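Carbohydrate binding family 6 (Clostridium thermocellum, PDB 5A8C) probably removes terminal arabinofuranosyl groups from arabinose-containing polysaccharides, as an alpha-L-arabinofuranosidase of glycoside hydrolase family 43 with a five-bladed beta-propeller fold. Local coordinates at residues G120-V128 / D138-S146; M204-A213 / F224-Q232. All coordinates share one frame; numbering follows the deposited sequence.

Contact 1 (G120-V128 / D138-S146)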
ATOM      1  N   GLY A 120     -11.284   5.953   4.530  1.00  6.89           N
ATOM      2  CA  GLY A 120     -12.425   5.090   4.401  1.00  7.81           C
ATOM      3  C   GLY A 120     -13.237   5.281   3.142  1.00  8.83           C
ATOM      4  O   GLY A 120     -14.425   4.933   3.149  1.00 11.24           O
ATOM      5  N   GLY A 121     -12.606   5.774   2.098  1.00  8.58           N
ATOM      6  CA  GLY A 121     -13.325   6.159   0.862  1.00  9.62           C
ATOM      7  C   GLY A 121     -13.780   7.610   0.817  1.00  9.34           C
ATOM      8  O   GLY A 121     -14.253   8.080  -0.220  1.00 12.37           O
ATOM      9  N   ASN A 122     -13.677   8.322   1.934  1.00  9.23           N
ATOM     10  CA  ASN A 122     -14.071   9.715   2.089  0.70 10.01           C
ATOM     11  C   ASN A 122     -12.866  10.617   2.076  1.00  8.66           C
ATOM     12  O   ASN A 122     -12.540  11.273   3.064  1.00 10.49           O
ATOM     13  CB  ASN A 122     -14.852   9.916   3.374  0.70 12.22           C
ATOM     14  CG  ASN A 122     -15.942   8.920   3.536  0.70 16.59           C
ATOM     15  OD1 ASN A 122     -15.981   8.148   4.528  0.70 21.84           O
ATOM     16  ND2 ASN A 122     -16.806   8.881   2.573  0.70 18.53           N
ATOM     17  N   GLY A 123     -12.150  10.625   0.935  1.00  9.23           N
ATOM     18  CA  GLY A 123     -10.969  11.433   0.765  1.00  8.61           C
ATOM     19  C   GLY A 123      -9.684  10.701   1.073  1.00  7.06           C
ATOM     20  O   GLY A 123      -9.634   9.771   1.883  1.00  7.68           O
ATOM     21  N   ILE A 124      -8.587  11.168   0.445  1.00  6.43           N
ATOM     22  CA  ILE A 124      -7.230  10.684   0.708  1.00  6.15           C
ATOM     23  C   ILE A 124      -6.431  11.835   1.326  1.00  5.96           C
ATOM     24  O   ILE A 124      -6.452  12.953   0.810  1.00  7.06           O
ATOM     25  CB  ILE A 124      -6.579  10.184  -0.585  1.00  6.77           C
ATOM     26  CG1 ILE A 124      -7.290   8.923  -1.069  1.00  7.75           C
ATOM     27  CG2 ILE A 124      -5.080   9.934  -0.391  1.00  7.29           C
ATOM     28  CD1 ILE A 124      -6.923   8.483  -2.456  1.00  9.15           C
ATOM     29  N   GLY A 125      -5.754  11.524   2.437  1.00  5.93           N
ATOM     30  CA  GLY A 125      -4.937  12.487   3.133  1.00  6.17           C
ATOM     31  C   GLY A 125      -3.441  12.279   2.986  1.00  5.63           C
ATOM     32  O   GLY A 125      -2.981  11.270   2.441  1.00  6.33           O
ATOM     33  N   VAL A 126      -2.719  13.261   3.498  1.00  6.12           N
ATOM     34  CA  VAL A 126      -1.259  13.192   3.625  1.00  6.33           C
ATOM     35  C   VAL A 126      -0.865  13.654   5.004  1.00  6.37           C
ATOM     36  O   VAL A 126      -1.311  14.677   5.504  1.00  8.06           O
ATOM     37  CB  VAL A 126      -0.548  14.041   2.558  1.00  6.96           C
ATOM     38  CG1 VAL A 126      -0.967  15.520   2.608  1.00  8.03           C
ATOM     39  CG2 VAL A 126       0.974  13.897   2.687  1.00  7.59           C
ATOM     40  N   ALA A 127      -0.011  12.863   5.662  1.00  6.71           N
ATOM     41  CA  ALA A 127       0.574  13.242   6.946  1.00  7.10           C
ATOM     42  C   ALA A 127       2.084  13.277   6.808  1.00  6.43           C
ATOM     43  O   ALA A 127       2.674  12.560   5.993  1.00  7.79           O
ATOM     44  CB  ALA A 127       0.139  12.266   8.021  1.00  8.52           C
ATOM     45  N   VAL A 128       2.724  14.162   7.577  1.00  6.40           N
ATOM     46  CA  VAL A 128       4.127  14.480   7.379  1.00  6.61           C
ATOM     47  C   VAL A 128       4.856  14.345   8.711  1.00  6.32           C
ATOM     48  O   VAL A 128       4.334  14.703   9.760  1.00  6.88           O
ATOM     49  CB  VAL A 128       4.274  15.933   6.826  1.00  7.15           C
ATOM     50  CG1 VAL A 128       5.714  16.269   6.477  1.00  7.88           C
ATOM     51  CG2 VAL A 128       3.375  16.141   5.604  1.00  7.89           C
ATOM     52  N   ASP A 138      -1.176  15.553   9.641  1.00  7.19           N
ATOM     53  CA  ASP A 138      -1.728  16.034   8.370  1.00  7.12           C
ATOM     54  C   ASP A 138      -1.880  17.543   8.451  1.00  7.08           C
ATOM     55  O   ASP A 138      -2.580  18.039   9.328  1.00  7.91           O
ATOM     56  CB  ASP A 138      -3.052  15.313   8.077  1.00  7.55           C
ATOM     57  CG  ASP A 138      -3.734  15.754   6.798  1.00  7.97           C
ATOM     58  OD1 ASP A 138      -3.489  16.857   6.322  1.00  8.68           O
ATOM     59  OD2 ASP A 138      -4.483  14.879   6.236  1.00  8.94           O
ATOM     60  N   PRO A 139      -1.161  18.284   7.597  1.00  7.22           N
ATOM     61  CA  PRO A 139      -1.172  19.768   7.689  1.00  7.81           C
ATOM     62  C   PRO A 139      -2.380  20.424   7.068  1.00  7.64           C
ATOM     63  O   PRO A 139      -2.505  21.642   7.193  1.00  9.48           O
ATOM     64  CB  PRO A 139       0.077  20.142   6.918  1.00  9.01           C
ATOM     65  CG  PRO A 139       0.151  19.087   5.817  1.00  8.94           C
ATOM     66  CD  PRO A 139      -0.317  17.798   6.490  1.00  7.88           C
ATOM     67  N   LEU A 140      -3.250  19.661   6.419  1.00  7.20           N
ATOM     68  CA  LEU A 140      -4.265  20.249   5.547  1.00  7.37           C
ATOM     69  C   LEU A 140      -5.624  20.317   6.249  1.00  7.44           C
ATOM     70  O   LEU A 140      -5.954  19.494   7.110  1.00  8.66           O
ATOM     71  CB  LEU A 140      -4.422  19.395   4.283  1.00  7.59           C
ATOM     72  CG  LEU A 140      -3.176  19.264   3.429  1.00  8.65           C
ATOM     73  CD1 LEU A 140      -3.487  18.458   2.174  1.00  8.98           C
ATOM     74  CD2 LEU A 140      -2.478  20.553   3.098  1.00 10.38           C
ATOM     75  N   PRO A 141      -6.466  21.256   5.833  1.00  8.03           N
ATOM     76  CA  PRO A 141      -7.807  21.352   6.410  1.00  8.59           C
ATOM     77  C   PRO A 141      -8.776  20.304   5.887  1.00  8.45           C
ATOM     78  O   PRO A 141      -9.860  20.140   6.458  1.00 10.77           O
ATOM     79  CB  PRO A 141      -8.250  22.766   6.024  1.00 10.08           C
ATOM     80  CG  PRO A 141      -7.503  23.054   4.762  1.00 10.46           C
ATOM     81  CD  PRO A 141      -6.168  22.401   4.942  1.00  9.13           C
ATOM     82  N   GLY A 142      -8.435  19.646   4.790  1.00  8.80           N
ATOM     83  CA  GLY A 142      -9.265  18.639   4.186  1.00  8.44           C
ATOM     84  C   GLY A 142      -8.409  17.685   3.393  1.00  8.52           C
ATOM     85  O   GLY A 142      -7.177  17.755   3.414  1.00  8.75           O
ATOM     86  N   PRO A 143      -9.060  16.761   2.690  1.00  8.27           N
ATOM     87  CA  PRO A 143      -8.298  15.762   1.914  1.00  8.08           C
ATOM     88  C   PRO A 143      -7.427  16.393   0.852  1.00  7.23           C
ATOM     89  O   PRO A 143      -7.818  17.367   0.191  1.00  9.38           O
ATOM     90  CB  PRO A 143      -9.370  14.866   1.344  1.00  9.65           C
ATOM     91  CG  PRO A 143     -10.642  15.543   1.531  1.00 11.17           C
ATOM     92  CD  PRO A 143     -10.516  16.542   2.610  1.00  8.95           C
ATOM     93  N   LEU A 144      -6.317  15.761   0.598  1.00  7.15           N
ATOM     94  CA  LEU A 144      -5.443  16.077  -0.506  1.00  7.48           C
ATOM     95  C   LEU A 144      -6.160  15.775  -1.841  1.00  7.46           C
ATOM     96  O   LEU A 144      -6.026  16.527  -2.821  1.00  8.83           O
ATOM     97  CB  LEU A 144      -4.146  15.316  -0.384  1.00  7.69           C
ATOM     98  CG  LEU A 144      -3.142  15.485  -1.515  1.00  8.32           C
ATOM     99  CD1 LEU A 144      -2.705  16.928  -1.677  1.00  9.50           C
ATOM    100  CD2 LEU A 144      -1.913  14.619  -1.268  1.00  9.03           C
ATOM    101  N   VAL A 145      -6.840  14.629  -1.893  1.00  7.60           N
ATOM    102  CA  VAL A 145      -7.615  14.230  -3.053  1.00  8.26           C
ATOM    103  C   VAL A 145      -9.014  13.840  -2.576  1.00  8.31           C
ATOM    104  O   VAL A 145      -9.156  13.110  -1.599  1.00  8.18           O
ATOM    105  CB  VAL A 145      -6.941  13.025  -3.783  1.00  9.69           C
ATOM    106  CG1 VAL A 145      -7.824  12.562  -4.938  1.00 12.11           C
ATOM    107  CG2 VAL A 145      -5.557  13.413  -4.302  1.00 11.10           C
ATOM    108  N   SER A 146     -10.036  14.393  -3.243  1.00 11.59           N
ATOM    109  CA  SER A 146     -11.424  14.225  -2.810  1.00 14.07           C
ATOM    110  C   SER A 146     -12.234  13.893  -4.075  1.00 12.89           C
ATOM    111  O   SER A 146     -11.735  13.943  -5.214  1.00 12.78           O
ATOM    112  CB  SER A 146     -11.951  15.564  -2.186  1.00 15.72           C
ATOM    113  OG  SER A 146     -12.260  16.506  -3.170  1.00 18.19           O
TER
HETATM  114  O   HOH W   1      -5.100  15.684   3.574  1.00  8.59           O
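A classic beta bulge joins I124 to L144 and V145, where the loop after strand 124-129 comes back to that strand of the beta-propeller. I124 N donates to V145 O at 2.9 Å, almost straight at 172°. V145 N returns a bond to I124 O. L144 N also approaches I124 O, but this bond is weak and bent. The bridge is antiparallel and spans a single residue pair. Beside it, P143 CB packs on I124 O at 3.5 Å. G123 CA makes a CA-H...O contact with V145 O.

At the other end, D138 folds its carboxylate back on its own loop. D138 OD1 accepts from L140 N at 2.8 Å, which makes an Asx turn. With chi1 at 179°, CG points away from the D138 backbone N, and this brings the carboxylate beside V126 O. Both are acceptors, so no bond forms between them. Instead, D138 OD2 accepts from water 1, and from Y117 OH and W97 NE1 outside the segments. Water 1 also donates to G142 O at 2.9 Å, so it links the D138 carboxylate to the backbone at G142. Its bond from V126 N is weak.

V126 supplies an apolar contact. V126 CG1 sits between the backbone N and the carbonyl carbon (chi1 58°) and meets L140 CD1 at 3.9 Å and L144 CD2 at 4.1 Å.

Strand 124-129 is an outermost strand of a three-stranded antiparallel sheet, paired with strand 112-118. I124 and V145 pack together on M175 and F177 of strand 173-178. L144 reaches Y116 of strand 112-118 and T197 of strand 197-198.

Contact 2 (M204-A213 / F224-Q232); sequences MSAPRFFEAA and FSYASDFSQ
A227 O is gripped by two backbone donors, F210 N at 2.9 Å and E211 N at 3.2 Å. F210 N lies in the carbonyl plane, whereas E211 N is tilted 23° from it. Both residues face A227, which is a classic beta bulge in this antiparallel pairing of the propeller. A227 N completes the pair by donating to E211 O. The chain turns a corner at E211, before the hairpin of strands 212-218 and 221-228. E211 OE1 is hydrogen-bonded to a bound Tris molecule, which may mark the substrate pocket.

A type II turn from A206 to F209 precedes the bulge. It is closed by F209 N to A206 O and further tied by Y226. Y226 OH donates to P207 O at 2.7 Å, in the carbonyl plane and on a lone pair. A206 CB lies over one face of the Y226 ring in a CH-pi contact. F209 CD1 touches Y226 CB at 3.6 Å. Deeper in, F224 CZ meets A213 CB, and M204 makes a Met-aromatic contact with the F224 ring.

Beyond the strand, R208 O accepts from D229 N. A bend at chi3 (-67°) lays the R208 guanidinium flat against the Q232 amide, the planes only 3° apart. R208 NH2 forms a salt bridge with E238, whose other oxygen bonds S228 OG. The edge of the F230 ring points at the face of F210, a T-shaped pair. D229 OD1 accepts from S231 N and S231 OG, both from the same face of the carboxylate; the first makes an Asx turn. Water 3 donates to D229 OD2 at 2.7 Å and to F209 O at 2.8 Å.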
ATOM      1  N   MET A 204      -6.727   5.586 -15.667  1.00  7.79           N
ATOM      2  CA  MET A 204      -6.009   4.418 -16.172  1.00  7.48           C
ATOM      3  C   MET A 204      -6.932   3.229 -16.130  1.00  7.62           C
ATOM      4  O   MET A 204      -7.969   3.235 -15.481  1.00  8.88           O
ATOM      5  CB  MET A 204      -4.736   4.135 -15.344  1.00  8.08           C
ATOM      6  CG  MET A 204      -3.689   5.190 -15.439  1.00  8.88           C
ATOM      7  SD  MET A 204      -2.294   4.980 -14.352  1.00 10.47           S
ATOM      8  CE  MET A 204      -1.713   3.363 -14.860  1.00 13.93           C
ATOM      9  N   SER A 205      -6.526   2.164 -16.808  1.00  8.08           N
ATOM     10  CA  SER A 205      -7.286   0.929 -16.834  0.50  8.11           C
ATOM     11  C   SER A 205      -6.356  -0.276 -16.645  1.00  8.09           C
ATOM     12  O   SER A 205      -5.256  -0.315 -17.176  1.00  9.14           O
ATOM     13  CB  SER A 205      -8.039   0.748 -18.171  0.50  8.57           C
ATOM     14  OG  SER A 205      -8.813   1.862 -18.544  0.50  9.25           O
ATOM     15  N   ALA A 206      -6.838  -1.233 -15.869  1.00  7.78           N
ATOM     16  CA  ALA A 206      -6.096  -2.493 -15.677  1.00  7.70           C
ATOM     17  C   ALA A 206      -7.110  -3.600 -15.536  1.00  7.63           C
ATOM     18  O   ALA A 206      -8.127  -3.441 -14.872  1.00  7.96           O
ATOM     19  CB  ALA A 206      -5.212  -2.456 -14.413  1.00  8.56           C
ATOM     20  N   PRO A 207      -6.823  -4.787 -16.104  1.00  8.19           N
ATOM     21  CA  PRO A 207      -7.794  -5.852 -16.079  1.00  8.70           C
ATOM     22  C   PRO A 207      -8.194  -6.214 -14.645  1.00  7.77           C
ATOM     23  O   PRO A 207      -7.345  -6.518 -13.795  1.00  8.05           O
ATOM     24  CB  PRO A 207      -7.060  -7.008 -16.766  1.00 10.67           C
ATOM     25  CG  PRO A 207      -6.020  -6.408 -17.574  1.00 11.46           C
ATOM     26  CD  PRO A 207      -5.621  -5.158 -16.897  1.00  9.06           C
ATOM     27  N   ARG A 208      -9.486  -6.227 -14.379  1.00  7.59           N
ATOM     28  CA  ARG A 208     -10.018  -6.702 -13.130  1.00  7.52           C
ATOM     29  C   ARG A 208      -9.531  -5.885 -11.915  1.00  6.88           C
ATOM     30  O   ARG A 208      -9.480  -6.401 -10.795  1.00  7.64           O
ATOM     31  CB  ARG A 208      -9.769  -8.220 -12.975  1.00  8.50           C
ATOM     32  CG  ARG A 208     -10.519  -9.007 -14.051  1.00  9.73           C
ATOM     33  CD  ARG A 208     -10.009 -10.432 -14.265  1.00 11.71           C
ATOM     34  NE  ARG A 208      -8.661 -10.452 -14.819  1.00 11.31           N
ATOM     35  CZ  ARG A 208      -7.565 -10.678 -14.107  1.00 11.12           C
ATOM     36  NH1 ARG A 208      -7.605 -10.893 -12.790  1.00 11.46           N
ATOM     37  NH2 ARG A 208      -6.412 -10.612 -14.739  1.00 12.39           N
ATOM     38  N   PHE A 209      -9.158  -4.637 -12.124  1.00  6.92           N
ATOM     39  CA  PHE A 209      -8.648  -3.833 -11.019  1.00  6.40           C
ATOM     40  C   PHE A 209      -9.658  -3.740  -9.882  1.00  6.10           C
ATOM     41  O   PHE A 209     -10.844  -3.406 -10.108  1.00  7.07           O
ATOM     42  CB  PHE A 209      -8.341  -2.390 -11.521  1.00  6.49           C
ATOM     43  CG  PHE A 209      -7.882  -1.474 -10.444  1.00  6.29           C
ATOM     44  CD1 PHE A 209      -6.592  -1.586  -9.913  1.00  6.50           C
ATOM     45  CD2 PHE A 209      -8.717  -0.517  -9.915  1.00  6.82           C
ATOM     46  CE1 PHE A 209      -6.161  -0.742  -8.898  1.00  6.73           C
ATOM     47  CE2 PHE A 209      -8.289   0.330  -8.926  1.00  7.44           C
ATOM     48  CZ  PHE A 209      -7.022   0.202  -8.387  1.00  7.20           C
ATOM     49  N   PHE A 210      -9.168  -3.934  -8.650  1.00  6.32           N
ATOM     50  CA  PHE A 210     -10.019  -3.896  -7.479  1.00  6.36           C
ATOM     51  C   PHE A 210      -9.551  -2.888  -6.454  1.00  6.04           C
ATOM     52  O   PHE A 210     -10.354  -2.086  -5.973  1.00  6.87           O
ATOM     53  CB  PHE A 210     -10.141  -5.322  -6.881  1.00  7.01           C
ATOM     54  CG  PHE A 210     -11.206  -5.518  -5.876  1.00  7.79           C
ATOM     55  CD1 PHE A 210     -12.561  -5.450  -6.224  1.00  9.45           C
ATOM     56  CD2 PHE A 210     -10.880  -5.843  -4.563  1.00  9.55           C
ATOM     57  CE1 PHE A 210     -13.557  -5.719  -5.288  1.00 10.59           C
ATOM     58  CE2 PHE A 210     -11.872  -6.079  -3.598  1.00 11.25           C
ATOM     59  CZ  PHE A 210     -13.186  -6.043  -3.984  1.00 12.14           C
ATOM     60  N   GLU A 211      -8.286  -2.976  -6.039  1.00  6.26           N
ATOM     61  CA  GLU A 211      -7.791  -1.989  -5.065  1.00  6.90           C
ATOM     62  C   GLU A 211      -6.240  -2.075  -5.065  1.00  5.22           C
ATOM     63  O   GLU A 211      -5.672  -2.757  -5.915  1.00  5.51           O
ATOM     64  CB  GLU A 211      -8.447  -2.180  -3.677  1.00  8.57           C
ATOM     65  CG  GLU A 211      -8.135  -3.524  -3.136  1.00  8.46           C
ATOM     66  CD  GLU A 211      -9.085  -4.037  -1.967  1.00  8.87           C
ATOM     67  OE1 GLU A 211      -9.847  -3.280  -1.293  1.00 13.76           O
ATOM     68  OE2 GLU A 211      -8.838  -5.229  -1.652  1.00  8.41           O
ATOM     69  N   ALA A 212      -5.614  -1.338  -4.154  1.00  5.09           N
ATOM     70  CA  ALA A 212      -4.169  -1.528  -3.920  1.00  5.19           C
ATOM     71  C   ALA A 212      -3.256  -1.047  -5.043  1.00  4.94           C
ATOM     72  O   ALA A 212      -2.150  -1.583  -5.192  1.00  5.29           O
ATOM     73  CB  ALA A 212      -3.814  -2.943  -3.467  1.00  5.30           C
ATOM     74  N   ALA A 213      -3.646  -0.017  -5.790  1.00  5.00           N
ATOM     75  CA  ALA A 213      -2.771   0.511  -6.842  1.00  5.45           C
ATOM     76  C   ALA A 213      -1.357   0.805  -6.292  1.00  5.19           C
ATOM     77  O   ALA A 213      -1.190   1.428  -5.246  1.00  5.57           O
ATOM     78  CB  ALA A 213      -3.354   1.789  -7.426  1.00  6.34           C
ATOM     79  N   PHE A 224       2.884  -1.067 -12.895  1.00  5.80           N
ATOM     80  CA  PHE A 224       1.650  -0.785 -12.196  1.00  5.83           C
ATOM     81  C   PHE A 224       1.134  -2.118 -11.658  1.00  5.63           C
ATOM     82  O   PHE A 224       0.776  -3.007 -12.420  1.00  6.16           O
ATOM     83  CB  PHE A 224       0.600  -0.159 -13.120  1.00  6.17           C
ATOM     84  CG  PHE A 224      -0.679   0.119 -12.386  1.00  5.80           C
ATOM     85  CD1 PHE A 224      -0.821   1.328 -11.696  1.00  6.78           C
ATOM     86  CD2 PHE A 224      -1.704  -0.784 -12.333  1.00  6.10           C
ATOM     87  CE1 PHE A 224      -1.988   1.577 -10.996  1.00  6.96           C
ATOM     88  CE2 PHE A 224      -2.852  -0.520 -11.595  1.00  6.66           C
ATOM     89  CZ  PHE A 224      -2.976   0.672 -10.933  1.00  6.98           C
ATOM     90  N   SER A 225       1.170  -2.257 -10.335  1.00  5.57           N
ATOM     91  CA  SER A 225       0.704  -3.488  -9.677  1.00  5.56           C
ATOM     92  C   SER A 225      -0.524  -3.180  -8.826  1.00  5.27           C
ATOM     93  O   SER A 225      -0.756  -2.013  -8.453  1.00  6.13           O
ATOM     94  CB  SER A 225       1.825  -4.164  -8.913  1.00  5.63           C
ATOM     95  OG  SER A 225       2.377  -3.322  -7.921  1.00  5.95           O
ATOM     96  N   TYR A 226      -1.316  -4.193  -8.546  1.00  5.11           N
ATOM     97  CA  TYR A 226      -2.621  -3.960  -7.963  1.00  5.25           C
ATOM     98  C   TYR A 226      -3.216  -5.259  -7.474  1.00  5.04           C
ATOM     99  O   TYR A 226      -2.761  -6.358  -7.882  1.00  6.08           O
ATOM    100  CB  TYR A 226      -3.565  -3.313  -8.969  1.00  5.31           C
ATOM    101  CG  TYR A 226      -3.833  -4.132 -10.212  1.00  5.54           C
ATOM    102  CD1 TYR A 226      -2.933  -4.157 -11.270  1.00  6.13           C
ATOM    103  CD2 TYR A 226      -4.979  -4.890 -10.328  1.00  5.98           C
ATOM    104  CE1 TYR A 226      -3.190  -4.897 -12.408  1.00  6.47           C
ATOM    105  CE2 TYR A 226      -5.260  -5.637 -11.468  1.00  6.90           C
ATOM    106  CZ  TYR A 226      -4.359  -5.634 -12.524  1.00  6.79           C
ATOM    107  OH  TYR A 226      -4.620  -6.304 -13.712  1.00  8.35           O
ATOM    108  N   ALA A 227      -4.240  -5.173  -6.646  1.00  5.43           N
ATOM    109  CA  ALA A 227      -5.043  -6.318  -6.276  1.00  5.85           C
ATOM    110  C   ALA A 227      -6.220  -6.446  -7.240  1.00  5.69           C
ATOM    111  O   ALA A 227      -6.955  -5.472  -7.477  1.00  6.32           O
ATOM    112  CB  ALA A 227      -5.530  -6.210  -4.844  1.00  6.31           C
ATOM    113  N   SER A 228      -6.386  -7.650  -7.771  1.00  5.87           N
ATOM    114  CA  SER A 228      -7.507  -7.926  -8.712  1.00  6.47           C
ATOM    115  C   SER A 228      -8.761  -8.257  -7.944  1.00  6.88           C
ATOM    116  O   SER A 228      -8.779  -8.481  -6.731  1.00  7.04           O
ATOM    117  CB  SER A 228      -7.120  -8.983  -9.709  1.00  7.89           C
ATOM    118  OG  SER A 228      -6.888 -10.202  -9.070  1.00  9.20           O
ATOM    119  N   ASP A 229      -9.876  -8.269  -8.714  1.00  7.11           N
ATOM    120  CA  ASP A 229     -11.178  -8.523  -8.136  1.00  7.42           C
ATOM    121  C   ASP A 229     -11.388 -10.041  -7.881  1.00  7.73           C
ATOM    122  O   ASP A 229     -10.474 -10.829  -7.984  1.00  8.34           O
ATOM    123  CB  ASP A 229     -12.218  -7.847  -8.987  1.00  8.42           C
ATOM    124  CG  ASP A 229     -12.384  -8.438 -10.381  1.00  8.97           C
ATOM    125  OD1 ASP A 229     -12.058  -9.627 -10.586  1.00 10.10           O
ATOM    126  OD2 ASP A 229     -12.854  -7.661 -11.269  1.00 10.36           O
ATOM    127  N   PHE A 230     -12.606 -10.373  -7.522  1.00  8.67           N
ATOM    128  CA  PHE A 230     -12.992 -11.738  -7.166  1.00  9.80           C
ATOM    129  C   PHE A 230     -13.736 -12.450  -8.319  1.00 10.62           C
ATOM    130  O   PHE A 230     -14.437 -13.417  -8.113  1.00 13.17           O
ATOM    131  CB  PHE A 230     -13.746 -11.740  -5.845  1.00 10.97           C
ATOM    132  CG  PHE A 230     -12.847 -11.425  -4.637  1.00 10.18           C
ATOM    133  CD1 PHE A 230     -12.490 -10.130  -4.339  1.00 10.75           C
ATOM    134  CD2 PHE A 230     -12.311 -12.432  -3.860  1.00 10.43           C
ATOM    135  CE1 PHE A 230     -11.651  -9.837  -3.256  1.00 11.08           C
ATOM    136  CE2 PHE A 230     -11.477 -12.150  -2.784  1.00 11.12           C
ATOM    137  CZ  PHE A 230     -11.145 -10.849  -2.475  1.00 10.82           C
ATOM    138  N   SER A 231     -13.590 -11.922  -9.542  1.00 10.64           N
ATOM    139  CA  SER A 231     -14.382 -12.407 -10.682  1.00 11.34           C
ATOM    140  C   SER A 231     -13.935 -13.684 -11.335  1.00 12.82           C
ATOM    141  O   SER A 231     -14.680 -14.275 -12.115  1.00 15.77           O
ATOM    142  CB  SER A 231     -14.438 -11.320 -11.730  1.00 11.70           C
ATOM    143  OG  SER A 231     -13.203 -11.189 -12.395  1.00 12.67           O
ATOM    144  N   GLN A 232     -12.738 -14.167 -11.035  1.00 13.88           N
ATOM    145  CA  GLN A 232     -12.318 -15.458 -11.586  1.00 15.71           C
ATOM    146  C   GLN A 232     -11.539 -16.272 -10.540  1.00 15.03           C
ATOM    147  O   GLN A 232     -10.652 -17.070 -10.865  1.00 21.10           O
ATOM    148  CB  GLN A 232     -11.559 -15.273 -12.894  1.00 17.16           C
ATOM    149  CG  GLN A 232     -10.391 -14.318 -12.840  1.00 16.96           C
ATOM    150  CD  GLN A 232      -9.749 -14.059 -14.177  1.00 17.43           C
ATOM    151  OE1 GLN A 232     -10.464 -13.782 -15.158  1.00 20.72           O
ATOM    152  NE2 GLN A 232      -8.382 -14.094 -14.249  1.00 20.60           N
TER
HETATM  153  O   HOH W   2      -9.581 -11.064 -10.923  1.00 15.72           O
HETATM  154  O   HOH W   3     -13.034  -4.960 -10.942  1.00 11.70           O

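The two contacts lie in series along the chain, their centres about 23 Å apart and their nearest atoms about 9 Å apart. They do not touch and hold different sheets of the propeller. Contact 1 is partly buried and ties a loop to an outermost strand. Contact 2 is more buried, includes part of a hairpin, comes closer to the calcium ion and touches the bound Tris through E211. Each contains a classic beta bulge and an Asx turn. Their chemistry otherwise differs. Contact 1 combines backbone bonds, a buried aspartate, aliphatic and proline packing and one bridging water. Contact 2 adds aromatic rings, a tyrosine hydroxyl and a stacked arginine.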